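PDB 7BOB: endo-beta-mannanase from Opitutaceae bacterium TAV5, which hydrolyses beta-1,4-mannosidic bonds as a homotrimeric, exo-acting mannosidase of glycoside hydrolase family 5 that works in the hindgut of a wood-feeding termite. Local coordinates for residues 494-497 against 498-501; 532-535 against 536-540. All coordinates share one frame; numbering follows the deposited sequence.

Interaction 1 of 2, residues 494-497 against 498-501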
loop_
_atom_site.group_PDB
_atom_site.type_symbol
_atom_site.label_atom_id
_atom_site.label_comp_id
_atom_site.label_asym_id
_atom_site.label_seq_id
_atom_site.Cartn_x
_atom_site.Cartn_y
_atom_site.Cartn_z
ATOM N N ASP A 494 -21.887 19.585 -16.449
ATOM C CA ASP A 494 -22.009 18.900 -15.169
ATOM C C ASP A 494 -21.142 17.657 -15.227
ATOM O O ASP A 494 -20.735 17.218 -16.307
ATOM C CB ASP A 494 -23.468 18.512 -14.859
ATOM C CG ASP A 494 -23.670 18.036 -13.415
ATOM O OD1 ASP A 494 -22.750 18.208 -12.574
ATOM O OD2 ASP A 494 -24.747 17.478 -13.111
ATOM N N TYR A 495 -20.874 17.094 -14.052
ATOM C CA TYR A 495 -20.418 15.716 -14.000
ATOM C C TYR A 495 -21.578 14.772 -14.301
ATOM O O TYR A 495 -22.748 15.152 -14.271
ATOM C CB TYR A 495 -19.846 15.396 -12.629
ATOM C CG TYR A 495 -18.847 16.424 -12.163
ATOM C CD1 TYR A 495 -17.532 16.415 -12.636
ATOM C CD2 TYR A 495 -19.224 17.420 -11.272
ATOM C CE1 TYR A 495 -16.625 17.361 -12.204
ATOM C CE2 TYR A 495 -18.339 18.365 -10.852
ATOM C CZ TYR A 495 -17.040 18.334 -11.305
ATOM O OH TYR A 495 -16.164 19.293 -10.849
ATOM N N ARG A 496 -21.242 13.510 -14.544
ATOM C CA ARG A 496 -22.241 12.453 -14.637
ATOM C C ARG A 496 -21.599 11.165 -14.148
ATOM O O ARG A 496 -20.385 11.099 -13.956
ATOM C CB ARG A 496 -22.750 12.300 -16.071
ATOM C CG ARG A 496 -21.609 12.241 -17.082
ATOM C CD ARG A 496 -22.027 11.451 -18.309
ATOM N NE ARG A 496 -22.397 10.098 -17.911
ATOM C CZ ARG A 496 -23.172 9.295 -18.628
ATOM N NH1 ARG A 496 -23.656 9.708 -19.800
ATOM N NH2 ARG A 496 -23.449 8.075 -18.167
ATOM N N ALA A 497 -22.412 10.126 -13.981
ATOM C CA ALA A 497 -21.900 8.868 -13.437
ATOM C C ALA A 497 -20.860 8.246 -14.369
ATOM O O ALA A 497 -21.015 8.241 -15.597
ATOM C CB ALA A 497 -23.051 7.884 -13.205
ATOM N N ALA A 498 -19.816 7.678 -13.772
ATOM C CA ALA A 498 -18.698 7.116 -14.520
ATOM C C ALA A 498 -18.995 5.699 -14.988
ATOM O O ALA A 498 -18.152 4.809 -14.863
ATOM C CB ALA A 498 -17.430 7.130 -13.668
ATOM N N THR A 499 -20.186 5.493 -15.544
ATOM C CA THR A 499 -20.587 4.202 -16.072
ATOM C C THR A 499 -20.079 4.039 -17.498
ATOM O O THR A 499 -19.795 5.028 -18.178
ATOM C CB THR A 499 -22.110 4.082 -16.033
ATOM O OG1 THR A 499 -22.691 5.167 -16.776
ATOM C CG2 THR A 499 -22.593 4.101 -14.602
ATOM N N PRO A 500 -19.967 2.799 -17.984
ATOM C CA PRO A 500 -19.324 2.571 -19.289
ATOM C C PRO A 500 -20.017 3.303 -20.428
ATOM O O PRO A 500 -21.236 3.486 -20.440
ATOM C CB PRO A 500 -19.418 1.054 -19.469
ATOM C CG PRO A 500 -19.390 0.526 -18.094
ATOM C CD PRO A 500 -20.183 1.532 -17.259
ATOM N N ALA A 501 -19.217 3.742 -21.390
ATOM C CA ALA A 501 -19.729 4.350 -22.604
ATOM C C ALA A 501 -19.572 3.335 -23.723
ATOM O O ALA A 501 -18.469 2.816 -23.943
ATOM C CB ALA A 501 -19.005 5.654 -22.925
#

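Interaction 2 of 2, residues 532-535 against 536-540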
loop_
_atom_site.group_PDB
_atom_site.type_symbol
_atom_site.label_atom_id
_atom_site.label_comp_id
_atom_site.label_asym_id
_atom_site.label_seq_id
_atom_site.Cartn_x
_atom_site.Cartn_y
_atom_site.Cartn_z
ATOM N N MET A 532 -19.145 11.536 -32.542
ATOM C CA MET A 532 -19.704 10.257 -32.128
ATOM C C MET A 532 -20.436 10.452 -30.811
ATOM O O MET A 532 -20.098 11.334 -30.016
ATOM C CB MET A 532 -18.629 9.174 -31.951
ATOM C CG MET A 532 -18.003 8.674 -33.230
ATOM S SD MET A 532 -16.490 7.725 -32.931
ATOM C CE MET A 532 -17.050 6.649 -31.594
ATOM N N THR A 533 -21.428 9.605 -30.577
ATOM C CA THR A 533 -22.176 9.597 -29.335
ATOM C C THR A 533 -22.026 8.219 -28.724
ATOM O O THR A 533 -21.689 7.256 -29.415
ATOM C CB THR A 533 -23.673 9.909 -29.564
ATOM O OG1 THR A 533 -24.172 9.103 -30.645
ATOM C CG2 THR A 533 -23.866 11.375 -29.924
ATOM N N ASP A 534 -22.273 8.117 -27.425
ATOM C CA ASP A 534 -22.427 6.781 -26.880
ATOM C C ASP A 534 -23.803 6.247 -27.296
ATOM O O ASP A 534 -24.570 6.921 -27.997
ATOM C CB ASP A 534 -22.213 6.775 -25.364
ATOM C CG ASP A 534 -23.220 7.624 -24.630
ATOM O OD1 ASP A 534 -23.942 8.384 -25.309
ATOM O OD2 ASP A 534 -23.291 7.534 -23.380
ATOM N N ASN A 535 -24.112 5.011 -26.898
ATOM C CA ASN A 535 -25.323 4.379 -27.400
ATOM C C ASN A 535 -26.581 4.941 -26.744
ATOM O O ASN A 535 -27.682 4.713 -27.256
ATOM C CB ASN A 535 -25.230 2.844 -27.255
ATOM C CG ASN A 535 -25.415 2.347 -25.807
ATOM O OD1 ASN A 535 -25.327 3.112 -24.839
ATOM N ND2 ASN A 535 -25.660 1.041 -25.664
ATOM N N GLU A 536 -26.433 5.694 -25.648
ATOM C CA GLU A 536 -27.515 6.455 -25.039
ATOM C C GLU A 536 -27.442 7.950 -25.377
ATOM O O GLU A 536 -27.760 8.792 -24.527
ATOM C CB GLU A 536 -27.533 6.235 -23.526
ATOM C CG GLU A 536 -26.321 6.749 -22.769
ATOM C CD GLU A 536 -26.555 6.805 -21.265
ATOM O OE1 GLU A 536 -25.786 6.169 -20.501
ATOM O OE2 GLU A 536 -27.518 7.486 -20.845
ATOM N N GLY A 537 -26.984 8.290 -26.598
ATOM C CA GLY A 537 -27.234 9.579 -27.234
ATOM C C GLY A 537 -26.275 10.720 -26.919
ATOM O O GLY A 537 -26.269 11.712 -27.656
ATOM N N SER A 538 -25.425 10.618 -25.799
ATOM C CA SER A 538 -24.644 11.767 -25.345
ATOM C C SER A 538 -23.278 11.859 -26.049
ATOM O O SER A 538 -22.741 10.852 -26.534
ATOM C CB SER A 538 -24.450 11.701 -23.831
ATOM O OG SER A 538 -23.563 10.657 -23.469
ATOM N N PRO A 539 -22.708 13.065 -26.129
ATOM C CA PRO A 539 -21.452 13.246 -26.868
ATOM C C PRO A 539 -20.309 12.462 -26.240
ATOM O O PRO A 539 -20.121 12.476 -25.022
ATOM C CB PRO A 539 -21.211 14.758 -26.786
ATOM C CG PRO A 539 -22.562 15.342 -26.416
ATOM C CD PRO A 539 -23.184 14.331 -25.549
ATOM N N LEU A 540 -19.538 11.775 -27.097
ATOM C CA LEU A 540 -18.377 10.988 -26.697
ATOM C C LEU A 540 -17.099 11.358 -27.448
ATOM O O LEU A 540 -16.027 11.365 -26.838
ATOM C CB LEU A 540 -18.679 9.492 -26.866
ATOM C CG LEU A 540 -17.538 8.584 -26.409
ATOM C CD1 LEU A 540 -17.189 8.863 -24.944
ATOM C CD2 LEU A 540 -17.871 7.112 -26.628
#

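Interaction 1 of 2, residues 494-497 against 498-501
R496 reaches forward along its own chain to T499, and the carbonyl of the intervening A497 is held between them. CG of R496 lies between the backbone N and the carbonyl carbon (chi1 48°), and a bend at chi3 turns the guanidinium along the chain that follows. Its NE donates to A497 O at 3.3 Å. The N-H...O angle is 157°, and the acceptor lies close to the guanidinium plane. On the same edge of the guanidinium, NH2 meets OG1 of T499 at 3.3 Å, near the plane; this bond is bent and weak. OG1 of T499 faces the guanidinium from a position between its own backbone N and carbonyl carbon. The two side chains cross at about a right angle.

Past A497 the chain turns sharply. T499 N donates to A497 O at 2.9 Å, a weak bond that closes an inverse gamma turn centred on A498. A497 O therefore accepts two N-H groups, one from the turn and one from R496. Beside the turn, CB of A497 rests against CG2 of T499 at 4.1 Å, a light methyl contact.

A second subunit lies alongside, where L255 N of that subunit donates to D494 OD1 and S253 of the same subunit packs on A497. Within the chain, the turn leads out of strand 490-496, whose backbone pairs antiparallel with strand 520-525 through D494 with R522 and R496 with R520; T499 and A501 also lean on R520. A501, which opens strand 501-505, bonds through its backbone to F512 of strand 508-512.

Interaction 2 of 2, residues 532-535 against 536-540
D534 and S538 are joined through both backbone and side chain across a tight hairpin. Among the backbone bonds, D534 N donates to S538 O at 2.9 Å and G537 N to D534 O at 3.1 Å. Further down the hairpin, L540 N donates to M532 O at 3.0 Å. The first two enclose a type I turn from D534 to G537 with positive phi at G537, the signature of a 3:5 hairpin with a G1 beta bulge; it links strands 529-533 and 539-546, which resume at the non-hydrogen-bonded pair T533 and P539.

Of the side-chain bonds, D534 OD1 accepts from S538 N at 2.7 Å and, weakly, from S538 OG at 2.9 Å. The chi1 of D534, 62°, swings the carboxylate over the turn, where OD2 forms a salt bridge with R520. With an alanine here, S538 N would probably lose its side-chain acceptor and R520 this charge partner. E536 lays CG 3.2 Å from D534 OD2; the carboxylate planes are nearly parallel, 7° apart, and the like-charged D534 OD2 and E536 OE1 lie 4.0 Å from each other.

By van der Waals contact, T533 CG2 lies 3.3 Å from G537 O, while L540 CB abuts the T533-D534 peptide.

In the fold
Both contacts are local turns in the C-terminal part of the chain, far from its centre, and their own centres lie about 12 Å apart. Interaction 1 is a surface contact with no buried touching residue, and it borders a second subunit. Interaction 2 is partly buried at D534 and L540, and no other chain touches it. The first turns out of strand 490-496 with two N-H groups on one carbonyl and a weak guanidinium-hydroxyl bond; the second joins two strands of the mixed sheet through a fuller bond set and a carboxylate. They meet where A501 packs on L540 and R496 NH2 approaches E536 OE1 at 3.8 Å, a long, weak ion pair, with R520 neighbouring both.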